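Local coordinates for protein predicted metal-dependent hydrolase of the TIM-barrel fold (Lactobacillus casei, PDB 2QPX) that is probably a zinc-dependent hydrolase of the amidohydrolase group, holding two zinc ions in a TIM-barrel fold, with its substrate unknown, at residues D3-L14 against K352-W361; D237-L245 against P267-L275. All blocks are in the same frame, centred on the assembly; numbering follows the deposited sequence. Where two conformers were deposited one is given.

Overall arrangement
Interaction 1 joins the two ends of the TIM-barrel chain. It sets helix 6-11, and the start of strand 14-19, against the final helix 349-367. Interaction 2 is nested inside the loop that interaction 1 closes. It sets the loop between strand 225-229 and helix 247-253 against the start of helix 269-278, which follows strand 260-264. Those two strands are neighbours in a parallel sheet. The contact centres lie about 27 Å apart and the nearest atoms about 12 Å apart, so the two do not touch. Interaction 1 packs the N-terminal helix and the start of the first strand on the last helix, while interaction 2 lies near the zinc ligands His228 and His264 and reaches the subunit interfaces.

Interaction 1: residues D3-L14 against K352-W361; sequences DDLSEFVDQVPL and KKAWINAICW. With EDO (1,2-ethanediol), chain M.
Phe8 of helix 6-11 packs on Lys353 of helix 349-367, where the two ends of the TIM-barrel chain meet. The helix axes run at 27° to each other. The CG of Phe8 lies anti to its own backbone N (chi1 178°), which carries the ring across to the second helix. The extended Lys353 chain lies over one ring face, with CG 3.7 Å from the centroid. In one conformer, Gln11 NE2 sits over the opposite face, toward the rim. The ring edge meets Ile356 CG2, with Phe8 CE2 3.7 Å from it. The other branch of Ile356 ends in CD1, which meets Leu5 CD1 and Val9 CG2.

At one end, Lys352 NZ forms a salt bridge with the anti lone pair of Asp3 OD2, at 2.8 Å. The same NZ also bonds to the backbone oxygens of Gly1 and Phe341. At the other end, Val12 CG1, in one conformer, lies against Cys360 CB. Trp361 takes chi1 61°, with CG between its backbone N and carbonyl carbon. Pro13 CG lies over its five-membered ring. On the opposite face is Asn357 O. In the ring plane, Trp361 NE1 donates to Asn357 OD1 at 2.9 Å.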
loop_
_atom_site.group_PDB
_atom_site.type_symbol
_atom_site.label_atom_id
_atom_site.label_comp_id
_atom_site.label_asym_id
_atom_site.label_seq_id
_atom_site.Cartn_x
_atom_site.Cartn_y
_atom_site.Cartn_z
ATOM N N ASP A 3 7.157 25.625 12.536
ATOM C CA ASP A 3 8.143 25.692 13.578
ATOM C C ASP A 3 9.464 25.220 13.026
ATOM O O ASP A 3 9.535 24.808 11.866
ATOM C CB ASP A 3 7.671 24.864 14.750
ATOM C CG ASP A 3 6.469 25.498 15.456
ATOM O OD1 ASP A 3 6.662 26.520 16.138
ATOM O OD2 ASP A 3 5.334 24.981 15.358
ATOM N N ASP A 4 10.516 25.346 13.825
ATOM C CA ASP A 4 11.792 24.734 13.489
ATOM C C ASP A 4 12.282 23.944 14.665
ATOM O O ASP A 4 12.910 24.447 15.598
ATOM C CB ASP A 4 12.908 25.658 13.031
ATOM C CG ASP A 4 14.135 24.833 12.528
ATOM O OD1 ASP A 4 14.066 23.548 12.435
ATOM O OD2 ASP A 4 15.142 25.434 12.208
ATOM N N LEU A 5 12.006 22.659 14.581
ATOM C CA LEU A 5 12.258 21.754 15.673
ATOM C C LEU A 5 13.622 21.081 15.655
ATOM O O LEU A 5 13.893 20.248 16.518
ATOM C CB LEU A 5 11.142 20.687 15.635
ATOM C CG LEU A 5 9.862 21.285 16.228
ATOM C CD1 LEU A 5 8.632 20.615 15.694
ATOM C CD2 LEU A 5 9.919 21.236 17.750
ATOM N N SER A 6 14.481 21.413 14.692
ATOM C CA SER A 6 15.774 20.731 14.541
ATOM C C SER A 6 16.581 20.731 15.841
ATOM O O SER A 6 17.069 19.702 16.282
ATOM C CB SER A 6 16.595 21.357 13.398
ATOM O OG SER A 6 17.648 20.501 12.987
ATOM N N GLU A 7 16.747 21.898 16.452
ATOM C CA GLU A 7 17.583 21.970 17.650
ATOM C C GLU A 7 16.972 21.189 18.829
ATOM O O GLU A 7 17.661 20.481 19.554
ATOM C CB GLU A 7 17.838 23.456 17.946
ATOM C CG GLU A 7 18.446 23.801 19.257
ATOM C CD GLU A 7 18.609 25.321 19.364
ATOM O OE1 GLU A 7 19.313 25.888 18.494
ATOM O OE2 GLU A 7 17.997 25.934 20.275
ATOM N N PHE A 8 15.651 21.272 18.967
ATOM C CA PHE A 8 14.935 20.503 19.967
ATOM C C PHE A 8 15.133 18.991 19.778
ATOM O O PHE A 8 15.466 18.275 20.714
ATOM C CB PHE A 8 13.431 20.802 19.932
ATOM C CG PHE A 8 12.654 19.986 20.927
ATOM C CD1 PHE A 8 12.682 20.306 22.267
ATOM C CD2 PHE A 8 11.928 18.862 20.547
ATOM C CE1 PHE A 8 12.019 19.566 23.214
ATOM C CE2 PHE A 8 11.249 18.115 21.519
ATOM C CZ PHE A 8 11.303 18.438 22.828
ATOM N N VAL A 9 14.923 18.528 18.547
ATOM C CA VAL A 9 15.036 17.093 18.254
ATOM C C VAL A 9 16.488 16.609 18.423
ATOM O O VAL A 9 16.726 15.500 18.885
ATOM C CB VAL A 9 14.449 16.767 16.882
ATOM C CG1 VAL A 9 14.785 15.319 16.477
ATOM C CG2 VAL A 9 12.948 16.998 16.906
ATOM N N ASP A 10 17.466 17.471 18.128
ATOM C CA ASP A 10 18.850 17.102 18.374
ATOM C C ASP A 10 19.098 16.662 19.824
ATOM O O ASP A 10 19.861 15.729 20.079
ATOM C CB ASP A 10 19.802 18.283 18.071
ATOM C CG ASP A 10 20.061 18.474 16.613
ATOM O OD1 ASP A 10 19.821 17.551 15.797
ATOM O OD2 ASP A 10 20.541 19.576 16.266
ATOM N N GLN A 11 18.457 17.335 20.769
ATOM C CA GLN A 11 18.694 17.057 22.171
ATOM C C GLN A 11 17.744 16.038 22.810
ATOM O O GLN A 11 17.914 15.680 23.981
ATOM C CB GLN A 11 18.735 18.358 22.994
ATOM C CG GLN A 11 17.464 19.144 23.027
ATOM C CD GLN A 11 16.461 18.594 24.026
ATOM O OE1 GLN A 11 16.766 18.518 25.218
ATOM N NE2 GLN A 11 15.252 18.206 23.544
ATOM N N VAL A 12 16.735 15.552 22.069
ATOM C CA VAL A 12 15.758 14.630 22.632
ATOM C C VAL A 12 16.396 13.250 22.894
ATOM O O VAL A 12 17.013 12.682 22.017
ATOM C CB VAL A 12 14.530 14.499 21.690
ATOM C CG1 VAL A 12 13.603 13.378 22.149
ATOM C CG2 VAL A 12 13.771 15.833 21.565
ATOM N N PRO A 13 16.252 12.715 24.104
ATOM C CA PRO A 13 16.777 11.371 24.351
ATOM C C PRO A 13 15.975 10.264 23.645
ATOM O O PRO A 13 14.804 10.445 23.303
ATOM C CB PRO A 13 16.660 11.222 25.858
ATOM C CG PRO A 13 15.776 12.287 26.296
ATOM C CD PRO A 13 15.666 13.324 25.318
ATOM N N LEU A 14 16.645 9.140 23.434
ATOM C CA LEU A 14 16.019 7.960 22.786
ATOM C C LEU A 14 16.051 6.787 23.710
ATOM O O LEU A 14 17.109 6.444 24.245
ATOM C CB LEU A 14 16.772 7.594 21.483
ATOM C CG LEU A 14 16.793 8.655 20.380
ATOM C CD1 LEU A 14 17.811 8.273 19.293
ATOM C CD2 LEU A 14 15.374 8.899 19.783
ATOM N N LYS A 352 3.700 19.849 19.836
ATOM C CA LYS A 352 4.691 19.181 18.989
ATOM C C LYS A 352 5.825 18.559 19.830
ATOM O O LYS A 352 6.210 17.392 19.642
ATOM C CB LYS A 352 5.207 20.129 17.906
ATOM C CG LYS A 352 4.136 20.636 16.926
ATOM C CD LYS A 352 4.678 21.658 15.905
ATOM C CE LYS A 352 3.645 22.133 14.942
ATOM N NZ LYS A 352 4.235 22.975 13.826
ATOM N N LYS A 353 6.391 19.328 20.749
ATOM C CA LYS A 353 7.446 18.856 21.622
ATOM C C LYS A 353 6.986 17.708 22.537
ATOM O O LYS A 353 7.733 16.717 22.738
ATOM C CB LYS A 353 8.040 20.018 22.455
ATOM C CG LYS A 353 8.761 21.064 21.605
ATOM C CD LYS A 353 9.259 22.208 22.522
ATOM C CE LYS A 353 10.144 23.164 21.773
ATOM N NZ LYS A 353 10.457 24.332 22.714
ATOM N N ALA A 354 5.753 17.802 23.042
ATOM C CA ALA A 354 5.163 16.741 23.893
ATOM C C ALA A 354 5.064 15.424 23.113
ATOM O O ALA A 354 5.450 14.376 23.614
ATOM C CB ALA A 354 3.777 17.149 24.404
ATOM N N TRP A 355 4.625 15.510 21.861
ATOM C CA TRP A 355 4.503 14.320 21.023
ATOM C C TRP A 355 5.861 13.738 20.645
ATOM O O TRP A 355 6.069 12.497 20.694
ATOM C CB TRP A 355 3.652 14.642 19.809
ATOM C CG TRP A 355 2.163 14.705 20.095
ATOM C CD1 TRP A 355 1.500 14.098 21.113
ATOM C CD2 TRP A 355 1.178 15.320 19.279
ATOM N NE1 TRP A 355 0.140 14.300 20.982
ATOM C CE2 TRP A 355 -0.088 15.025 19.852
ATOM C CE3 TRP A 355 1.226 16.058 18.097
ATOM C CZ2 TRP A 355 -1.274 15.497 19.319
ATOM C CZ3 TRP A 355 0.019 16.531 17.564
ATOM C CH2 TRP A 355 -1.200 16.214 18.164
ATOM N N ILE A 356 6.819 14.611 20.311
ATOM C CA ILE A 356 8.187 14.153 20.011
ATOM C C ILE A 356 8.798 13.422 21.236
ATOM O O ILE A 356 9.393 12.336 21.101
ATOM C CB ILE A 356 9.056 15.359 19.498
ATOM C CG1 ILE A 356 8.626 15.753 18.092
ATOM C CG2 ILE A 356 10.577 15.019 19.619
ATOM C CD1 ILE A 356 9.085 17.176 17.637
ATOM N N ASN A 357 8.642 13.995 22.426
ATOM C CA ASN A 357 9.112 13.362 23.625
ATOM C C ASN A 357 8.455 11.961 23.840
ATOM O O ASN A 357 9.128 11.010 24.219
ATOM C CB ASN A 357 8.885 14.246 24.852
ATOM C CG ASN A 357 9.956 15.292 25.045
ATOM O OD1 ASN A 357 11.132 15.037 24.821
ATOM N ND2 ASN A 357 9.544 16.473 25.541
ATOM N N ALA A 358 7.142 11.884 23.627
ATOM C CA ALA A 358 6.382 10.643 23.759
ATOM C C ALA A 358 7.014 9.568 22.880
ATOM O O ALA A 358 7.333 8.460 23.322
ATOM C CB ALA A 358 4.910 10.911 23.371
ATOM N N ILE A 359 7.199 9.922 21.615
ATOM C CA ILE A 359 7.648 8.962 20.615
ATOM C C ILE A 359 9.090 8.475 20.879
ATOM O O ILE A 359 9.385 7.278 20.786
ATOM C CB ILE A 359 7.540 9.566 19.223
ATOM C CG1 ILE A 359 6.072 9.912 18.877
ATOM C CG2 ILE A 359 8.133 8.648 18.153
ATOM C CD1 ILE A 359 5.874 10.816 17.624
ATOM N N CYS A 360 9.985 9.422 21.214
ATOM C CA CYS A 360 11.388 9.120 21.334
ATOM C C CYS A 360 11.760 8.317 22.601
ATOM O O CYS A 360 12.675 7.485 22.567
ATOM C CB CYS A 360 12.200 10.423 21.205
ATOM S SG CYS A 360 12.236 11.051 19.547
ATOM N N TRP A 361 11.087 8.596 23.713
ATOM C CA TRP A 361 11.450 7.977 24.965
ATOM C C TRP A 361 10.321 7.800 25.985
ATOM O O TRP A 361 10.338 6.859 26.769
ATOM C CB TRP A 361 12.617 8.747 25.653
ATOM C CG TRP A 361 12.270 10.167 25.982
ATOM C CD1 TRP A 361 12.355 11.242 25.164
ATOM C CD2 TRP A 361 11.725 10.640 27.225
ATOM N NE1 TRP A 361 11.887 12.374 25.813
ATOM C CE2 TRP A 361 11.500 12.024 27.080
ATOM C CE3 TRP A 361 11.400 10.021 28.441
ATOM C CZ2 TRP A 361 10.943 12.799 28.098
ATOM C CZ3 TRP A 361 10.831 10.800 29.456
ATOM C CH2 TRP A 361 10.617 12.162 29.272
HETATM C C1 EDO M . 17.407 16.506 14.519
HETATM O O1 EDO M . 17.683 17.797 13.982
HETATM C C2 EDO M . 17.879 15.548 13.457
HETATM O O2 EDO M . 17.268 15.921 12.222
HETATM O O HOH W 1 13.468 16.434 25.378
#

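Interaction 2: residues D237-L245 against P267-L275. With EDO (1,2-ethanediol), chain N.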
loop_
_atom_site.group_PDB
_atom_site.type_symbol
_atom_site.label_atom_id
_atom_site.label_comp_id
_atom_site.label_asym_id
_atom_site.label_seq_id
_atom_site.Cartn_x
_atom_site.Cartn_y
_atom_site.Cartn_z
ATOM N N ASP A 237 7.295 -15.377 5.033
ATOM C CA ASP A 237 6.223 -15.143 4.084
ATOM C C ASP A 237 5.602 -13.777 4.424
ATOM O O ASP A 237 4.770 -13.686 5.326
ATOM C CB ASP A 237 5.252 -16.304 4.139
ATOM C CG ASP A 237 4.166 -16.200 3.114
ATOM O OD1 ASP A 237 4.078 -15.140 2.449
ATOM O OD2 ASP A 237 3.358 -17.175 3.033
HETATM N N MSE A 238 6.039 -12.725 3.703
HETATM C CA MSE A 238 5.636 -11.343 4.027
HETATM C C MSE A 238 4.130 -11.198 3.786
HETATM O O MSE A 238 3.488 -10.287 4.371
HETATM C CB MSE A 238 6.489 -10.282 3.244
HETATM C CG MSE A 238 6.082 -8.761 3.415
HETATM SE SE MSE A 238 6.895 -7.432 2.131
HETATM C CE MSE A 238 8.552 -6.880 3.046
ATOM N N TYR A 239 3.556 -12.076 2.982
ATOM C CA TYR A 239 2.104 -12.010 2.721
ATOM C C TYR A 239 1.284 -12.258 3.970
ATOM O O TYR A 239 0.178 -11.720 4.109
ATOM C CB TYR A 239 1.732 -12.985 1.582
ATOM C CG TYR A 239 0.414 -12.761 0.926
ATOM C CD1 TYR A 239 0.287 -11.829 -0.102
ATOM C CD2 TYR A 239 -0.708 -13.500 1.304
ATOM C CE1 TYR A 239 -0.942 -11.611 -0.722
ATOM C CE2 TYR A 239 -1.941 -13.307 0.672
ATOM C CZ TYR A 239 -2.043 -12.350 -0.338
ATOM O OH TYR A 239 -3.273 -12.138 -0.949
ATOM N N LEU A 240 1.841 -13.056 4.885
ATOM C CA LEU A 240 1.196 -13.403 6.153
ATOM C C LEU A 240 1.594 -12.479 7.278
ATOM O O LEU A 240 1.256 -12.714 8.453
ATOM C CB LEU A 240 1.573 -14.855 6.534
ATOM C CG LEU A 240 1.048 -15.897 5.542
ATOM C CD1 LEU A 240 1.398 -17.311 6.045
ATOM C CD2 LEU A 240 -0.455 -15.754 5.339
ATOM N N GLY A 241 2.359 -11.447 6.958
ATOM C CA GLY A 241 2.857 -10.522 7.969
ATOM C C GLY A 241 2.015 -9.272 8.127
ATOM O O GLY A 241 2.476 -8.320 8.765
ATOM N N ASN A 242 0.853 -9.229 7.467
ATOM C CA ASN A 242 -0.059 -8.087 7.551
ATOM C C ASN A 242 -0.705 -8.124 8.954
ATOM O O ASN A 242 -1.415 -9.074 9.299
ATOM C CB ASN A 242 -1.126 -8.170 6.450
ATOM C CG ASN A 242 -2.040 -6.953 6.398
ATOM O OD1 ASN A 242 -2.310 -6.298 7.420
ATOM N ND2 ASN A 242 -2.550 -6.649 5.184
ATOM N N PRO A 243 -0.496 -7.080 9.772
ATOM C CA PRO A 243 -0.978 -7.163 11.138
ATOM C C PRO A 243 -2.503 -7.109 11.297
ATOM O O PRO A 243 -2.998 -7.439 12.378
ATOM C CB PRO A 243 -0.306 -5.962 11.799
ATOM C CG PRO A 243 -0.163 -4.972 10.704
ATOM C CD PRO A 243 0.179 -5.810 9.499
ATOM N N LEU A 244 -3.240 -6.774 10.235
ATOM C CA LEU A 244 -4.700 -6.931 10.266
ATOM C C LEU A 244 -5.073 -8.390 10.558
ATOM O O LEU A 244 -6.147 -8.647 11.107
ATOM C CB LEU A 244 -5.334 -6.491 8.953
ATOM C CG LEU A 244 -5.160 -5.033 8.516
ATOM C CD1 LEU A 244 -5.833 -4.763 7.170
ATOM C CD2 LEU A 244 -5.651 -4.076 9.631
ATOM N N LEU A 245 -4.181 -9.324 10.228
ATOM C CA LEU A 245 -4.447 -10.735 10.465
ATOM C C LEU A 245 -4.449 -11.078 11.968
ATOM O O LEU A 245 -4.978 -12.117 12.374
ATOM C CB LEU A 245 -3.448 -11.604 9.707
ATOM C CG LEU A 245 -3.485 -11.506 8.174
ATOM C CD1 LEU A 245 -2.251 -12.166 7.538
ATOM C CD2 LEU A 245 -4.786 -12.064 7.641
ATOM N N PRO A 267 5.803 -3.317 4.984
ATOM C CA PRO A 267 5.060 -2.258 4.302
ATOM C C PRO A 267 3.663 -1.977 4.830
ATOM O O PRO A 267 2.923 -1.277 4.175
ATOM C CB PRO A 267 5.011 -2.777 2.853
ATOM C CG PRO A 267 4.841 -4.171 3.058
ATOM C CD PRO A 267 5.768 -4.551 4.204
ATOM N N TYR A 268 3.351 -2.532 6.016
ATOM C CA TYR A 268 2.004 -2.493 6.603
ATOM C C TYR A 268 1.901 -1.494 7.752
ATOM O O TYR A 268 1.110 -1.646 8.680
ATOM C CB TYR A 268 1.629 -3.870 7.092
ATOM C CG TYR A 268 1.765 -4.974 6.079
ATOM C CD1 TYR A 268 0.915 -5.068 5.002
ATOM C CD2 TYR A 268 2.727 -5.957 6.249
ATOM C CE1 TYR A 268 1.026 -6.096 4.081
ATOM C CE2 TYR A 268 2.847 -7.020 5.317
ATOM C CZ TYR A 268 2.002 -7.058 4.239
ATOM O OH TYR A 268 2.108 -8.087 3.316
ATOM N N HIS A 269 2.695 -0.439 7.668
ATOM C CA HIS A 269 2.674 0.624 8.669
ATOM C C HIS A 269 1.366 1.428 8.716
ATOM O O HIS A 269 0.970 1.830 9.813
ATOM C CB HIS A 269 3.916 1.506 8.513
ATOM C CG HIS A 269 4.101 2.006 7.128
ATOM N ND1 HIS A 269 4.565 1.205 6.108
ATOM C CD2 HIS A 269 3.751 3.194 6.561
ATOM C CE1 HIS A 269 4.526 1.897 4.976
ATOM N NE2 HIS A 269 4.056 3.118 5.232
ATOM N N ARG A 270 0.654 1.614 7.605
ATOM C CA ARG A 270 -0.661 2.266 7.679
ATOM C C ARG A 270 -1.630 1.360 8.446
ATOM O O ARG A 270 -2.469 1.805 9.190
ATOM C CB ARG A 270 -1.239 2.612 6.298
ATOM C CG ARG A 270 -0.663 3.877 5.658
ATOM C CD ARG A 270 -1.288 4.196 4.270
ATOM N NE ARG A 270 -1.010 5.591 3.844
ATOM C CZ ARG A 270 -0.922 6.010 2.584
ATOM N NH1 ARG A 270 -0.948 5.152 1.570
ATOM N NH2 ARG A 270 -0.746 7.293 2.331
ATOM N N GLU A 271 -1.515 0.067 8.236
ATOM C CA GLU A 271 -2.382 -0.891 8.913
ATOM C C GLU A 271 -2.101 -0.861 10.409
ATOM O O GLU A 271 -3.036 -0.858 11.219
ATOM C CB GLU A 271 -2.226 -2.308 8.314
ATOM C CG GLU A 271 -2.793 -2.526 6.913
ATOM C CD GLU A 271 -1.949 -2.017 5.769
ATOM O OE1 GLU A 271 -0.858 -1.459 5.946
ATOM O OE2 GLU A 271 -2.430 -2.193 4.618
ATOM N N ALA A 272 -0.825 -0.848 10.791
ATOM C CA ALA A 272 -0.445 -0.800 12.192
ATOM C C ALA A 272 -0.960 0.467 12.866
ATOM O O ALA A 272 -1.485 0.396 13.945
ATOM C CB ALA A 272 1.095 -0.884 12.339
ATOM N N GLY A 273 -0.831 1.619 12.212
ATOM C CA GLY A 273 -1.308 2.875 12.774
ATOM C C GLY A 273 -2.815 2.916 12.906
ATOM O O GLY A 273 -3.348 3.432 13.897
ATOM N N TYR A 274 -3.510 2.385 11.908
ATOM C CA TYR A 274 -4.956 2.172 11.999
ATOM C C TYR A 274 -5.302 1.338 13.236
ATOM O O TYR A 274 -6.169 1.730 14.040
ATOM C CB TYR A 274 -5.517 1.546 10.706
ATOM C CG TYR A 274 -6.884 0.961 10.949
ATOM C CD1 TYR A 274 -7.978 1.776 11.115
ATOM C CD2 TYR A 274 -7.030 -0.410 11.156
ATOM C CE1 TYR A 274 -9.214 1.225 11.465
ATOM C CE2 TYR A 274 -8.248 -0.964 11.474
ATOM C CZ TYR A 274 -9.328 -0.152 11.623
ATOM O OH TYR A 274 -10.546 -0.702 11.966
ATOM N N LEU A 275 -4.639 0.192 13.402
ATOM C CA LEU A 275 -4.908 -0.654 14.554
ATOM C C LEU A 275 -4.681 0.082 15.891
ATOM O O LEU A 275 -5.474 -0.045 16.812
ATOM C CB LEU A 275 -4.115 -1.948 14.516
ATOM C CG LEU A 275 -4.483 -2.905 13.401
ATOM C CD1 LEU A 275 -3.364 -3.957 13.307
ATOM C CD2 LEU A 275 -5.856 -3.547 13.683
HETATM C C1 EDO N . 0.872 -17.372 1.083
HETATM O O1 EDO N . 0.598 -16.662 2.285
HETATM C C2 EDO N . 1.438 -16.408 0.048
HETATM O O2 EDO N . 2.800 -16.706 -0.263
HETATM O O HOH W 2 -4.088 -4.318 4.045
#
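This is a buried contact of a loop with the start of a helix, on the zinc-site side of the TIM barrel. Loop 237-245 follows strand 225-229, and segment 267-275 follows strand 260-264. These strands carry the zinc ligands His228 and His264. Tyr268, at the N-cap position of helix 269-278, is the centre of the contact.

Its ring lies between two residues. Asn242 CA sits over one face, 3.7 Å from the centroid and 9° off the normal, in a CH-pi contact. Pro267 CG covers the opposite face. The Asn242 amide extends over the same ring, stacked with its plane only 23° away. With chi1 at -175°, Asn242 turns its CG away from its backbone N, and the amide comes to lie over Tyr268 CD1 and CE1. Tyr268 OH donates to Met238 O at 2.8 Å, from above the carbonyl plane. Gly241 N bonds to the same oxygen from the opposite face, so two donors grip it. A phenylalanine in place of Tyr268 would lack the hydroxyl and would probably leave Met238 O with one donor, Gly241 N, of the two described.

Met238, a selenomethionine, meets Pro267 tip to tip in one conformer, with SE 3.7 Å from Pro267 CD. Pro243 CD presses on Tyr268 CB at 3.4 Å. Farther along, Leu244 packs on the CB and CG of Glu271 and on Leu275 CD2. Other subunits close in here: Tyr239 of the second subunit packs on Asn242, and Tyr274 of the third packs on Met238.

The two branches of the Asn242 amide have different tasks. OD1 accepts from Leu244 N at 3.0 Å, an Asx turn within the loop. ND2 donates to a water, and that water donates to Glu271 OE2 at 2.8 Å.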